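Local coordinates for AP205 bacteriophage COAT protein (Acinetobacter phage ap205, PDB 5FS4) that forms the capsid shell of a small single-stranded RNA bacteriophage and, as in related phages, probably assembles from dimers and binds the genomic RNA on its inner face, at residues Pro23-Thr28 with Ser55-Pro60; Ser50-Ser55 with Ser80-Ile85; Asp107-Ser112 with Pro122-Val127. The protein carries 2 engineered substitutions. All coordinates share one frame; numbering follows the deposited sequence.

Interaction 1. Residues Pro23-Thr28 with Ser55-Pro60; sequences PTRLST and SVYKRP
Arg25 lays its extended side chain across the phenol end of Tyr57. CD and NE of Arg25 each come within 3.5 Å of Tyr57 OH, and the guanidinium and ring planes are 20° apart. The angle from NE to the hydroxyl is too poor for a hydrogen bond; Tyr57 OH bonds instead to Asp130 of the second subunit. With CG anti to the backbone N (chi1 -178°) and no bend as far as NE, Arg25 reaches the backbone of strand 47-60. There NH2 gives a hydrogen bond of 2.7 Å to Lys58 O, with the acceptor in the guanidinium plane. Residues Arg25-Thr28 form a type I turn, closed by Thr28 N to Arg25 O. This turn belongs to the hairpin connection between strands 17-22 and 28-38 of the antiparallel coat-protein sheet, and it packs beside strand 47-60. A water sits in the angle between them. It accepts from Arg25 NE and Lys58 N, donates to Thr28 OG1, and bonds Ser27 OG. The same water lies 3.7 Å above one face of the Tyr57 ring. The opposite face is covered by the guanidinium of Arg59, which forms a salt bridge to Glu98 of the second subunit. Thr28 OG1 approaches Tyr57 CD2 at 3.4 Å. Ser27 CB rests on Lys58 CG at 3.7 Å.

Interaction 2. Residues Ser50-Ser55 with Ser80-Ile85; sequences SGQYVS and SIRTVI
Ser50 touches Val84 through its hydroxyl: OG lies 3.6 Å from Val84 CG1. Its CA also makes a CA-H...O contact with Ile85 O. Gly51 follows and exchanges two backbone hydrogen bonds with Ile85. Gly51 lies on the same face of the sheet as Tyr53. Gln52 opposes Val84 as a non-hydrogen-bonded pair. Its extended chain, with CG anti to the backbone N (chi1 -175°), passes Val84 CG2 at 3.9 Å and continues beside Arg82, where Gln52 OE1 is 4.0 Å from Arg82 CD. This is packing of the amide against an aliphatic carbon. Tyr53 pairs with Thr83 through Tyr53 N to Thr83 O, 2.7 Å, and the return bond from Thr83 N. Strands 47-60 and 76-88 are neighbours in the antiparallel sheet of the coat protein, and these segments run at 170° to each other. Strand 76-88 is outermost within the chain, but the corresponding strand of the second subunit continues the sheet beyond it. Thr83 lies at that junction, where its hydroxyl bonds His102 and Thr83 of the second subunit. The Tyr53 ring meets Ile85 more loosely, CE2 to CD1 4.2 Å. Val54, on the same face as Gln52, lies alongside Arg82 and points the same way, with CG2 3.8 Å from Arg82 CG. Ser55 closes the run with two backbone bonds to Ile81, the shorter from Ser55 N to Ile81 O at 2.7 Å. Its hydroxyl bonds His102 of the second subunit, on the face that also carries Tyr53, Ile81 and Thr83.

Interaction 3. Residues Asp107-Ser112 with Pro122-Val127; sequences DTLFAS and PTAAIV
Leu109 and Ala124 make the tight part of this contact. One methyl of the leucine, CD2, presses on Ala124 CB at 3.5 Å, closer than usual for two carbons. The CA-CB bond of Leu109 does not point at the 122-127 segment. With CG anti to the carbonyl carbon (chi1 -61°), the branched end is nevertheless brought up to it. Ile126 adds a second, more relaxed apolar touch, its CD1 lying 4.3 Å from Leu109 CG. Thr108 borders this apolar patch. Its methyl CG2 is 4.0 Å from Ala124 CB and 4.4 Å from Ile126 CD1, so one small methyl is shared between two partners.

The looser side is polar and is joined through water. Thr108 OG1 and Ala125 O are 4.1 Å apart, too far for a direct bond. A water bridges them, 2.8 Å from Thr108 OG1 and 2.7 Å from Ala125 O. The threonine hydroxyl also bonds Arg104 O, one turn back in the helix. No direct hydrogen bond crosses between the two segments. Ala125 itself is exposed and is the centre of an inverse gamma turn, which bends the chain beside the water.

Residues 107-111 are the last turn of helix 92-111, which widens here into a pi-type turn; Ser112 follows it, with its N bonded to Asp107 O. Part of this segment also faces the second subunit: Asp107 forms a salt bridge with Lys103 of the second subunit, and the Phe110 ring meets Trp99 of the second subunit edge-to-face. Residues 122-127 return along the same helix, and Val127 O accepts from Asn105. Val127 then begins strand 127-128, which pairs antiparallel with a strand of the second subunit.

How the interactions relate
Interactions 1 and 2 follow each other along strand 47-60 and share Ser55. Their centres are about 17 Å apart, and Val56 CG2 touches Ser80 OG at 3.7 Å. Interaction 1 joins the 23-28 turn to one end of that strand, whereas interaction 2 joins the strand to its neighbour 76-88. Interaction 3 belongs to the helix and C-terminal part. Its centre lies about 21 Å from that of interaction 2 and about 28 Å from that of interaction 1, on the opposite side of the chain centre from interaction 1. It touches neither. All three also touch the second subunit, which places them around the dimer interface.

Interaction 1. Residues Pro23-Thr28 with Ser55-Pro60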
ATOM      1  N   PRO B  23     -17.630  -8.869  -9.239  1.00 11.50           N
ATOM      2  CA  PRO B  23     -18.482 -10.021  -9.637  1.00 12.01           C
ATOM      3  C   PRO B  23     -18.271 -10.562 -11.010  1.00 13.10           C
ATOM      4  O   PRO B  23     -18.724 -11.675 -11.291  1.00 12.73           O
ATOM      5  CB  PRO B  23     -19.907  -9.479  -9.563  1.00 11.58           C
ATOM      6  CG  PRO B  23     -19.833  -8.052  -9.166  1.00 11.60           C
ATOM      7  CD  PRO B  23     -18.418  -7.657  -8.943  1.00 11.56           C
ATOM      8  N   THR B  24     -17.574  -9.808 -11.828  1.00 13.20           N
ATOM      9  CA  THR B  24     -17.193 -10.248 -13.133  1.00 13.42           C
ATOM     10  C   THR B  24     -15.831 -10.903 -13.133  1.00 13.80           C
ATOM     11  O   THR B  24     -15.424 -11.343 -14.193  1.00 14.55           O
ATOM     12  CB  THR B  24     -17.197  -9.055 -14.148  1.00 14.36           C
ATOM     13  OG1 THR B  24     -15.992  -8.235 -14.055  1.00 15.29           O
ATOM     14  CG2 THR B  24     -18.414  -8.167 -13.935  1.00 14.05           C
ATOM     15  N   ARG B  25     -15.083 -10.890 -12.003  1.00 12.89           N
ATOM     16  CA  ARG B  25     -13.745 -11.501 -11.958  1.00 12.66           C
ATOM     17  C   ARG B  25     -13.460 -11.762 -10.487  1.00 12.70           C
ATOM     18  O   ARG B  25     -12.818 -10.937  -9.745  1.00 12.01           O
ATOM     19  CB  ARG B  25     -12.630 -10.655 -12.626  1.00 12.57           C
ATOM     20  CG  ARG B  25     -11.264 -11.319 -12.616  1.00 12.33           C
ATOM     21  CD  ARG B  25     -10.245 -10.534 -13.444  1.00 12.29           C
ATOM     22  NE  ARG B  25      -8.956 -11.208 -13.574  1.00 12.38           N
ATOM     23  CZ  ARG B  25      -8.633 -12.038 -14.570  1.00 12.31           C
ATOM     24  NH1 ARG B  25      -9.538 -12.366 -15.515  1.00 11.66           N
ATOM     25  NH2 ARG B  25      -7.422 -12.594 -14.611  1.00 12.36           N
ATOM     26  N   LEU B  26     -14.022 -12.889 -10.059  1.00 12.78           N
ATOM     27  CA  LEU B  26     -14.159 -13.163  -8.623  1.00 12.32           C
ATOM     28  C   LEU B  26     -12.835 -13.279  -7.922  1.00 11.64           C
ATOM     29  O   LEU B  26     -12.775 -13.044  -6.715  1.00 11.76           O
ATOM     30  CB  LEU B  26     -15.017 -14.377  -8.414  1.00 13.23           C
ATOM     31  CG  LEU B  26     -16.493 -14.089  -8.770  1.00 14.17           C
ATOM     32  CD1 LEU B  26     -17.211 -15.394  -9.078  1.00 15.55           C
ATOM     33  CD2 LEU B  26     -17.199 -13.260  -7.675  1.00 14.39           C
ATOM     34  N   SER B  27     -11.760 -13.576  -8.664  1.00 10.55           N
ATOM     35  CA  SER B  27     -10.399 -13.619  -8.094  1.00  9.58           C
ATOM     36  C   SER B  27      -9.797 -12.234  -7.751  1.00  8.84           C
ATOM     37  O   SER B  27      -8.781 -12.168  -7.088  1.00  8.63           O
ATOM     38  CB  SER B  27      -9.427 -14.350  -9.038  1.00  9.74           C
ATOM     39  OG  SER B  27      -9.295 -13.739 -10.298  1.00 10.42           O
ATOM     40  N   THR B  28     -10.394 -11.147  -8.238  1.00  7.92           N
ATOM     41  CA  THR B  28     -10.036  -9.785  -7.781  1.00  7.77           C
ATOM     42  C   THR B  28     -10.692  -9.468  -6.421  1.00  7.24           C
ATOM     43  O   THR B  28     -11.940  -9.455  -6.294  1.00  7.23           O
ATOM     44  CB  THR B  28     -10.417  -8.728  -8.814  1.00  7.94           C
ATOM     45  OG1 THR B  28      -9.790  -9.094 -10.024  1.00  7.84           O
ATOM     46  CG2 THR B  28      -9.834  -7.361  -8.437  1.00  8.24           C
ATOM     47  N   SER B  55      -5.104  -6.081  -1.296  1.00  7.17           N
ATOM     48  CA  SER B  55      -5.615  -6.046  -2.678  1.00  7.52           C
ATOM     49  C   SER B  55      -4.972  -7.239  -3.386  1.00  7.20           C
ATOM     50  O   SER B  55      -3.796  -7.486  -3.192  1.00  7.03           O
ATOM     51  CB  SER B  55      -5.227  -4.762  -3.406  1.00  7.78           C
ATOM     52  OG  SER B  55      -5.768  -3.593  -2.780  1.00  8.05           O
ATOM     53  N   VAL B  56      -5.770  -7.990  -4.169  1.00  6.72           N
ATOM     54  CA  VAL B  56      -5.318  -9.158  -4.883  1.00  6.46           C
ATOM     55  C   VAL B  56      -5.855  -9.145  -6.302  1.00  6.34           C
ATOM     56  O   VAL B  56      -7.003  -8.854  -6.529  1.00  5.98           O
ATOM     57  CB  VAL B  56      -5.718 -10.494  -4.205  1.00  6.31           C
ATOM     58  CG1 VAL B  56      -5.359 -11.700  -5.046  1.00  6.58           C
ATOM     59  CG2 VAL B  56      -5.102 -10.616  -2.829  1.00  6.39           C
ATOM     60  N   TYR B  57      -4.926  -9.346  -7.234  1.00  6.68           N
ATOM     61  CA  TYR B  57      -5.288  -9.552  -8.659  1.00  7.98           C
ATOM     62  C   TYR B  57      -4.499 -10.712  -9.210  1.00  9.10           C
ATOM     63  O   TYR B  57      -3.275 -10.843  -8.947  1.00  9.80           O
ATOM     64  CB  TYR B  57      -5.056  -8.243  -9.486  1.00  7.63           C
ATOM     65  CG  TYR B  57      -5.808  -8.165 -10.835  1.00  7.76           C
ATOM     66  CD1 TYR B  57      -5.363  -8.856 -11.956  1.00  8.31           C
ATOM     67  CD2 TYR B  57      -6.999  -7.416 -10.958  1.00  7.53           C
ATOM     68  CE1 TYR B  57      -6.074  -8.803 -13.148  1.00  8.39           C
ATOM     69  CE2 TYR B  57      -7.714  -7.373 -12.118  1.00  7.71           C
ATOM     70  CZ  TYR B  57      -7.251  -8.046 -13.218  1.00  8.38           C
ATOM     71  OH  TYR B  57      -7.956  -8.005 -14.387  1.00  8.86           O
ATOM     72  N   LYS B  58      -5.190 -11.530 -10.002  1.00  9.90           N
ATOM     73  CA  LYS B  58      -4.604 -12.615 -10.746  1.00 10.96           C
ATOM     74  C   LYS B  58      -4.349 -12.166 -12.152  1.00  9.91           C
ATOM     75  O   LYS B  58      -5.251 -12.108 -12.998  1.00  9.83           O
ATOM     76  CB  LYS B  58      -5.497 -13.856 -10.686  1.00 12.06           C
ATOM     77  CG  LYS B  58      -5.738 -14.328  -9.243  1.00 14.77           C
ATOM     78  CD  LYS B  58      -4.406 -14.537  -8.463  1.00 17.43           C
ATOM     79  CE  LYS B  58      -4.253 -15.958  -7.967  1.00 21.66           C
ATOM     80  NZ  LYS B  58      -5.191 -16.119  -6.795  1.00 24.28           N
ATOM     81  N   ARG B  59      -3.074 -11.898 -12.407  1.00  9.84           N
ATOM     82  CA  ARG B  59      -2.650 -11.250 -13.621  1.00 10.38           C
ATOM     83  C   ARG B  59      -1.898 -12.195 -14.542  1.00  9.89           C
ATOM     84  O   ARG B  59      -0.867 -12.726 -14.158  1.00  8.74           O
ATOM     85  CB  ARG B  59      -1.731 -10.088 -13.226  1.00 10.72           C
ATOM     86  CG  ARG B  59      -1.234  -9.170 -14.363  1.00 11.41           C
ATOM     87  CD  ARG B  59      -2.287  -8.257 -14.946  1.00 11.55           C
ATOM     88  NE  ARG B  59      -2.857  -7.385 -13.953  1.00 11.18           N
ATOM     89  CZ  ARG B  59      -3.931  -6.638 -14.134  1.00 11.67           C
ATOM     90  NH1 ARG B  59      -4.539  -6.621 -15.295  1.00 12.76           N
ATOM     91  NH2 ARG B  59      -4.391  -5.914 -13.125  1.00 12.11           N
ATOM     92  N   PRO B  60      -2.392 -12.383 -15.793  1.00 11.20           N
ATOM     93  CA  PRO B  60      -1.694 -13.192 -16.785  1.00 11.05           C
ATOM     94  C   PRO B  60      -0.226 -12.779 -16.914  1.00 11.08           C
ATOM     95  O   PRO B  60       0.087 -11.595 -17.013  1.00 11.12           O
ATOM     96  CB  PRO B  60      -2.476 -12.904 -18.100  1.00 10.64           C
ATOM     97  CG  PRO B  60      -3.794 -12.409 -17.664  1.00 11.41           C
ATOM     98  CD  PRO B  60      -3.516 -11.639 -16.408  1.00 10.88           C
TER
HETATM   99  O   HOH W   1      -8.104 -11.180 -10.692  1.00  2.29           O

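Interaction 2. Residues Ser50-Ser55 with Ser80-Ile85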
ATOM      1  N   SER B  50      -5.617  -1.153  14.576  1.00 10.27           N
ATOM      2  CA  SER B  50      -4.787  -1.676  13.514  1.00 10.32           C
ATOM      3  C   SER B  50      -5.729  -2.135  12.411  1.00  9.82           C
ATOM      4  O   SER B  50      -6.665  -2.996  12.649  1.00 10.16           O
ATOM      5  CB  SER B  50      -3.980  -2.866  14.044  1.00 11.03           C
ATOM      6  OG  SER B  50      -3.104  -3.369  13.068  1.00 13.18           O
ATOM      7  N   GLY B  51      -5.578  -1.513  11.245  1.00  8.85           N
ATOM      8  CA  GLY B  51      -6.340  -1.885  10.063  1.00  8.64           C
ATOM      9  C   GLY B  51      -5.482  -2.466   8.981  1.00  8.75           C
ATOM     10  O   GLY B  51      -4.474  -1.889   8.600  1.00  8.48           O
ATOM     11  N   GLN B  52      -5.920  -3.590   8.429  1.00  9.59           N
ATOM     12  CA  GLN B  52      -5.116  -4.329   7.429  1.00  9.80           C
ATOM     13  C   GLN B  52      -5.934  -4.319   6.188  1.00  8.95           C
ATOM     14  O   GLN B  52      -7.059  -4.813   6.226  1.00  9.53           O
ATOM     15  CB  GLN B  52      -4.907  -5.772   7.834  1.00 11.14           C
ATOM     16  CG  GLN B  52      -3.999  -6.530   6.894  1.00 12.94           C
ATOM     17  CD  GLN B  52      -3.998  -8.008   7.148  1.00 16.18           C
ATOM     18  OE1 GLN B  52      -3.078  -8.534   7.746  1.00 17.57           O
ATOM     19  NE2 GLN B  52      -5.072  -8.686   6.709  1.00 17.86           N
ATOM     20  N   TYR B  53      -5.358  -3.818   5.104  1.00  7.74           N
ATOM     21  CA  TYR B  53      -6.053  -3.630   3.811  1.00  7.23           C
ATOM     22  C   TYR B  53      -5.281  -4.408   2.762  1.00  6.85           C
ATOM     23  O   TYR B  53      -4.112  -4.155   2.574  1.00  6.69           O
ATOM     24  CB  TYR B  53      -6.082  -2.144   3.440  1.00  7.17           C
ATOM     25  CG  TYR B  53      -6.696  -1.280   4.477  1.00  7.78           C
ATOM     26  CD1 TYR B  53      -8.086  -1.075   4.478  1.00  7.88           C
ATOM     27  CD2 TYR B  53      -5.946  -0.715   5.512  1.00  8.09           C
ATOM     28  CE1 TYR B  53      -8.692  -0.299   5.471  1.00  8.24           C
ATOM     29  CE2 TYR B  53      -6.563   0.012   6.548  1.00  8.37           C
ATOM     30  CZ  TYR B  53      -7.942   0.222   6.522  1.00  8.61           C
ATOM     31  OH  TYR B  53      -8.476   1.021   7.518  1.00  8.05           O
ATOM     32  N   VAL B  54      -5.917  -5.347   2.074  1.00  6.74           N
ATOM     33  CA  VAL B  54      -5.224  -6.266   1.140  1.00  7.06           C
ATOM     34  C   VAL B  54      -5.909  -6.306  -0.249  1.00  6.93           C
ATOM     35  O   VAL B  54      -7.122  -6.461  -0.378  1.00  6.78           O
ATOM     36  CB  VAL B  54      -5.107  -7.733   1.701  1.00  6.78           C
ATOM     37  CG1 VAL B  54      -4.325  -8.569   0.743  1.00  7.02           C
ATOM     38  CG2 VAL B  54      -4.457  -7.772   3.062  1.00  6.87           C
ATOM     39  N   SER B  55      -5.104  -6.081  -1.296  1.00  7.17           N
ATOM     40  CA  SER B  55      -5.615  -6.046  -2.678  1.00  7.52           C
ATOM     41  C   SER B  55      -4.972  -7.239  -3.386  1.00  7.20           C
ATOM     42  O   SER B  55      -3.796  -7.486  -3.192  1.00  7.03           O
ATOM     43  CB  SER B  55      -5.227  -4.762  -3.406  1.00  7.78           C
ATOM     44  OG  SER B  55      -5.768  -3.593  -2.780  1.00  8.05           O
ATOM     45  N   SER B  80      -0.157  -8.751  -5.307  1.00  6.89           N
ATOM     46  CA  SER B  80      -0.729  -8.468  -3.964  1.00  6.77           C
ATOM     47  C   SER B  80      -0.168  -7.204  -3.391  1.00  6.36           C
ATOM     48  O   SER B  80       1.030  -6.960  -3.528  1.00  6.20           O
ATOM     49  CB  SER B  80      -0.514  -9.595  -2.958  1.00  7.85           C
ATOM     50  OG  SER B  80      -1.435 -10.664  -3.223  1.00  8.75           O
ATOM     51  N   ILE B  81      -1.056  -6.417  -2.785  1.00  5.91           N
ATOM     52  CA  ILE B  81      -0.678  -5.221  -2.036  1.00  5.93           C
ATOM     53  C   ILE B  81      -1.352  -5.231  -0.692  1.00  6.66           C
ATOM     54  O   ILE B  81      -2.596  -5.306  -0.628  1.00  6.39           O
ATOM     55  CB  ILE B  81      -0.972  -3.899  -2.806  1.00  5.87           C
ATOM     56  CG1 ILE B  81      -0.346  -3.945  -4.222  1.00  6.05           C
ATOM     57  CG2 ILE B  81      -0.494  -2.732  -1.939  1.00  5.74           C
ATOM     58  CD1 ILE B  81      -0.532  -2.685  -5.039  1.00  5.91           C
ATOM     59  N   ARG B  82      -0.547  -5.119   0.374  1.00  7.34           N
ATOM     60  CA  ARG B  82      -1.063  -5.112   1.734  1.00  7.96           C
ATOM     61  C   ARG B  82      -0.637  -3.818   2.433  1.00  7.73           C
ATOM     62  O   ARG B  82       0.522  -3.505   2.456  1.00  7.57           O
ATOM     63  CB  ARG B  82      -0.545  -6.337   2.536  1.00  9.32           C
ATOM     64  CG  ARG B  82      -1.054  -6.292   3.960  1.00 10.87           C
ATOM     65  CD  ARG B  82      -0.590  -7.440   4.781  1.00 12.23           C
ATOM     66  NE  ARG B  82       0.851  -7.391   4.959  1.00 13.49           N
ATOM     67  CZ  ARG B  82       1.648  -8.469   4.990  1.00 15.65           C
ATOM     68  NH1 ARG B  82       1.194  -9.709   4.768  1.00 17.36           N
ATOM     69  NH2 ARG B  82       2.930  -8.300   5.194  1.00 17.03           N
ATOM     70  N   THR B  83      -1.563  -3.130   3.072  1.00  7.15           N
ATOM     71  CA  THR B  83      -1.163  -1.981   3.926  1.00  7.33           C
ATOM     72  C   THR B  83      -1.726  -2.219   5.287  1.00  7.50           C
ATOM     73  O   THR B  83      -2.894  -2.722   5.453  1.00  7.57           O
ATOM     74  CB  THR B  83      -1.683  -0.607   3.404  1.00  7.17           C
ATOM     75  OG1 THR B  83      -1.146  -0.328   2.121  1.00  6.64           O
ATOM     76  CG2 THR B  83      -1.389   0.625   4.395  1.00  7.48           C
ATOM     77  N   VAL B  84      -0.926  -1.914   6.306  1.00  7.70           N
ATOM     78  CA  VAL B  84      -1.404  -2.059   7.670  1.00  7.26           C
ATOM     79  C   VAL B  84      -1.154  -0.726   8.347  1.00  7.40           C
ATOM     80  O   VAL B  84       0.013  -0.259   8.348  1.00  7.07           O
ATOM     81  CB  VAL B  84      -0.684  -3.138   8.530  1.00  7.29           C
ATOM     82  CG1 VAL B  84      -1.320  -3.151   9.934  1.00  7.21           C
ATOM     83  CG2 VAL B  84      -0.829  -4.489   7.882  1.00  7.00           C
ATOM     84  N   ILE B  85      -2.245  -0.095   8.798  1.00  7.58           N
ATOM     85  CA  ILE B  85      -2.174   1.180   9.477  1.00  7.58           C
ATOM     86  C   ILE B  85      -2.452   0.995  10.956  1.00  8.27           C
ATOM     87  O   ILE B  85      -3.526   0.458  11.327  1.00  7.15           O
ATOM     88  CB  ILE B  85      -3.210   2.115   8.913  1.00  7.43           C
ATOM     89  CG1 ILE B  85      -2.943   2.336   7.408  1.00  7.12           C
ATOM     90  CG2 ILE B  85      -3.245   3.409   9.694  1.00  6.74           C
ATOM     91  CD1 ILE B  85      -3.929   3.253   6.727  1.00  7.69           C
TER

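Interaction 3. Residues Asp107-Ser112 with Pro122-Val127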
ATOM      1  N   ASP B 107       5.010   6.492  -3.670  1.00  8.50           N
ATOM      2  CA  ASP B 107       4.909   6.934  -5.078  1.00  9.33           C
ATOM      3  C   ASP B 107       6.280   7.307  -5.618  1.00  9.20           C
ATOM      4  O   ASP B 107       6.637   6.908  -6.697  1.00  9.61           O
ATOM      5  CB  ASP B 107       3.962   8.156  -5.262  1.00  9.54           C
ATOM      6  CG  ASP B 107       2.510   7.830  -5.047  1.00 10.04           C
ATOM      7  OD1 ASP B 107       2.153   6.619  -5.064  1.00 10.20           O
ATOM      8  OD2 ASP B 107       1.724   8.802  -4.807  1.00  9.81           O
ATOM      9  N   THR B 108       7.039   8.064  -4.850  1.00  9.11           N
ATOM     10  CA  THR B 108       8.401   8.505  -5.313  1.00  9.34           C
ATOM     11  C   THR B 108       9.281   7.345  -5.738  1.00  9.02           C
ATOM     12  O   THR B 108       9.943   7.426  -6.763  1.00  8.62           O
ATOM     13  CB  THR B 108       9.064   9.424  -4.251  1.00  9.57           C
ATOM     14  OG1 THR B 108       8.320  10.652  -4.101  1.00 10.21           O
ATOM     15  CG2 THR B 108      10.472   9.753  -4.608  1.00 10.59           C
ATOM     16  N   LEU B 109       9.270   6.253  -4.967  1.00  8.63           N
ATOM     17  CA  LEU B 109      10.109   5.102  -5.211  1.00  8.21           C
ATOM     18  C   LEU B 109       9.472   4.116  -6.184  1.00  7.98           C
ATOM     19  O   LEU B 109      10.132   3.650  -7.105  1.00  7.73           O
ATOM     20  CB  LEU B 109      10.443   4.382  -3.945  1.00  8.01           C
ATOM     21  CG  LEU B 109      11.208   5.116  -2.865  1.00  7.69           C
ATOM     22  CD1 LEU B 109      11.470   4.195  -1.679  1.00  8.09           C
ATOM     23  CD2 LEU B 109      12.524   5.676  -3.366  1.00  7.70           C
ATOM     24  N   PHE B 110       8.213   3.819  -5.965  1.00  7.84           N
ATOM     25  CA  PHE B 110       7.512   2.812  -6.759  1.00  8.31           C
ATOM     26  C   PHE B 110       6.716   3.345  -7.974  1.00  8.83           C
ATOM     27  O   PHE B 110       6.762   2.725  -9.056  1.00  9.62           O
ATOM     28  CB  PHE B 110       6.570   2.005  -5.837  1.00  7.99           C
ATOM     29  CG  PHE B 110       5.793   0.960  -6.563  1.00  7.92           C
ATOM     30  CD1 PHE B 110       6.346  -0.281  -6.793  1.00  8.32           C
ATOM     31  CD2 PHE B 110       4.473   1.221  -7.060  1.00  8.44           C
ATOM     32  CE1 PHE B 110       5.628  -1.271  -7.492  1.00  8.34           C
ATOM     33  CE2 PHE B 110       3.775   0.244  -7.741  1.00  8.41           C
ATOM     34  CZ  PHE B 110       4.333  -0.993  -7.960  1.00  8.11           C
ATOM     35  N   ALA B 111       5.939   4.405  -7.784  1.00 10.29           N
ATOM     36  CA  ALA B 111       5.018   4.902  -8.834  1.00 11.32           C
ATOM     37  C   ALA B 111       5.789   5.549  -9.998  1.00 13.12           C
ATOM     38  O   ALA B 111       5.583   5.229 -11.170  1.00 13.97           O
ATOM     39  CB  ALA B 111       4.047   5.921  -8.279  1.00 10.60           C
ATOM     40  N   SER B 112       6.705   6.431  -9.641  1.00 14.35           N
ATOM     41  CA  SER B 112       7.605   7.013 -10.596  1.00 14.76           C
ATOM     42  C   SER B 112       9.080   6.672 -10.464  1.00 14.04           C
ATOM     43  O   SER B 112       9.874   7.205 -11.221  1.00 14.98           O
ATOM     44  CB  SER B 112       7.366   8.533 -10.620  1.00 16.45           C
ATOM     45  OG  SER B 112       7.372   9.070  -9.329  1.00 18.24           O
ATOM     46  N   PRO B 122      18.912   6.117  -4.044  1.00 12.42           N
ATOM     47  CA  PRO B 122      19.310   6.725  -2.754  1.00 12.69           C
ATOM     48  C   PRO B 122      19.198   8.264  -2.712  1.00 12.29           C
ATOM     49  O   PRO B 122      19.271   8.867  -1.622  1.00 12.64           O
ATOM     50  CB  PRO B 122      20.758   6.241  -2.589  1.00 12.93           C
ATOM     51  CG  PRO B 122      21.243   6.288  -4.000  1.00 13.44           C
ATOM     52  CD  PRO B 122      20.090   5.824  -4.874  1.00 13.81           C
ATOM     53  N   THR B 123      19.011   8.891  -3.869  1.00 11.44           N
ATOM     54  CA  THR B 123      18.804  10.333  -3.931  1.00 11.20           C
ATOM     55  C   THR B 123      17.318  10.725  -3.960  1.00 10.91           C
ATOM     56  O   THR B 123      17.041  11.885  -4.111  1.00 10.79           O
ATOM     57  CB  THR B 123      19.484  10.935  -5.181  1.00 11.96           C
ATOM     58  OG1 THR B 123      18.736  10.604  -6.364  1.00 13.13           O
ATOM     59  CG2 THR B 123      20.966  10.440  -5.282  1.00 11.57           C
ATOM     60  N   ALA B 124      16.387   9.755  -3.896  1.00 10.89           N
ATOM     61  CA  ALA B 124      14.964  10.021  -3.889  1.00 10.16           C
ATOM     62  C   ALA B 124      14.582  11.053  -2.805  1.00 10.36           C
ATOM     63  O   ALA B 124      15.103  11.022  -1.679  1.00  9.97           O
ATOM     64  CB  ALA B 124      14.196   8.716  -3.715  1.00 10.44           C
ATOM     65  N   ALA B 125      13.680  11.963  -3.177  1.00  9.82           N
ATOM     66  CA  ALA B 125      13.248  13.065  -2.329  1.00 11.40           C
ATOM     67  C   ALA B 125      12.115  12.539  -1.395  1.00 11.21           C
ATOM     68  O   ALA B 125      10.933  12.647  -1.697  1.00 12.65           O
ATOM     69  CB  ALA B 125      12.718  14.207  -3.209  1.00 11.19           C
ATOM     70  N   ILE B 126      12.513  11.989  -0.272  1.00 11.26           N
ATOM     71  CA  ILE B 126      11.595  11.505   0.765  1.00 10.27           C
ATOM     72  C   ILE B 126      11.369  12.598   1.834  1.00  9.82           C
ATOM     73  O   ILE B 126      12.311  13.330   2.207  1.00  8.89           O
ATOM     74  CB  ILE B 126      12.192  10.242   1.433  1.00 10.87           C
ATOM     75  CG1 ILE B 126      12.419   9.111   0.414  1.00 10.77           C
ATOM     76  CG2 ILE B 126      11.349   9.739   2.624  1.00 10.61           C
ATOM     77  CD1 ILE B 126      11.193   8.701  -0.418  1.00 11.55           C
ATOM     78  N   VAL B 127      10.111  12.718   2.292  1.00  9.36           N
ATOM     79  CA  VAL B 127       9.720  13.786   3.162  1.00  9.41           C
ATOM     80  C   VAL B 127       8.901  13.323   4.351  1.00  9.10           C
ATOM     81  O   VAL B 127       8.230  12.301   4.270  1.00  8.34           O
ATOM     82  CB  VAL B 127       8.913  14.855   2.393  1.00  9.71           C
ATOM     83  CG1 VAL B 127       9.754  15.420   1.249  1.00 10.13           C
ATOM     84  CG2 VAL B 127       7.572  14.326   1.886  1.00 10.00           C
TER
HETATM   85  O   HOH W   2       8.452  11.532  -1.484  1.00  5.82           O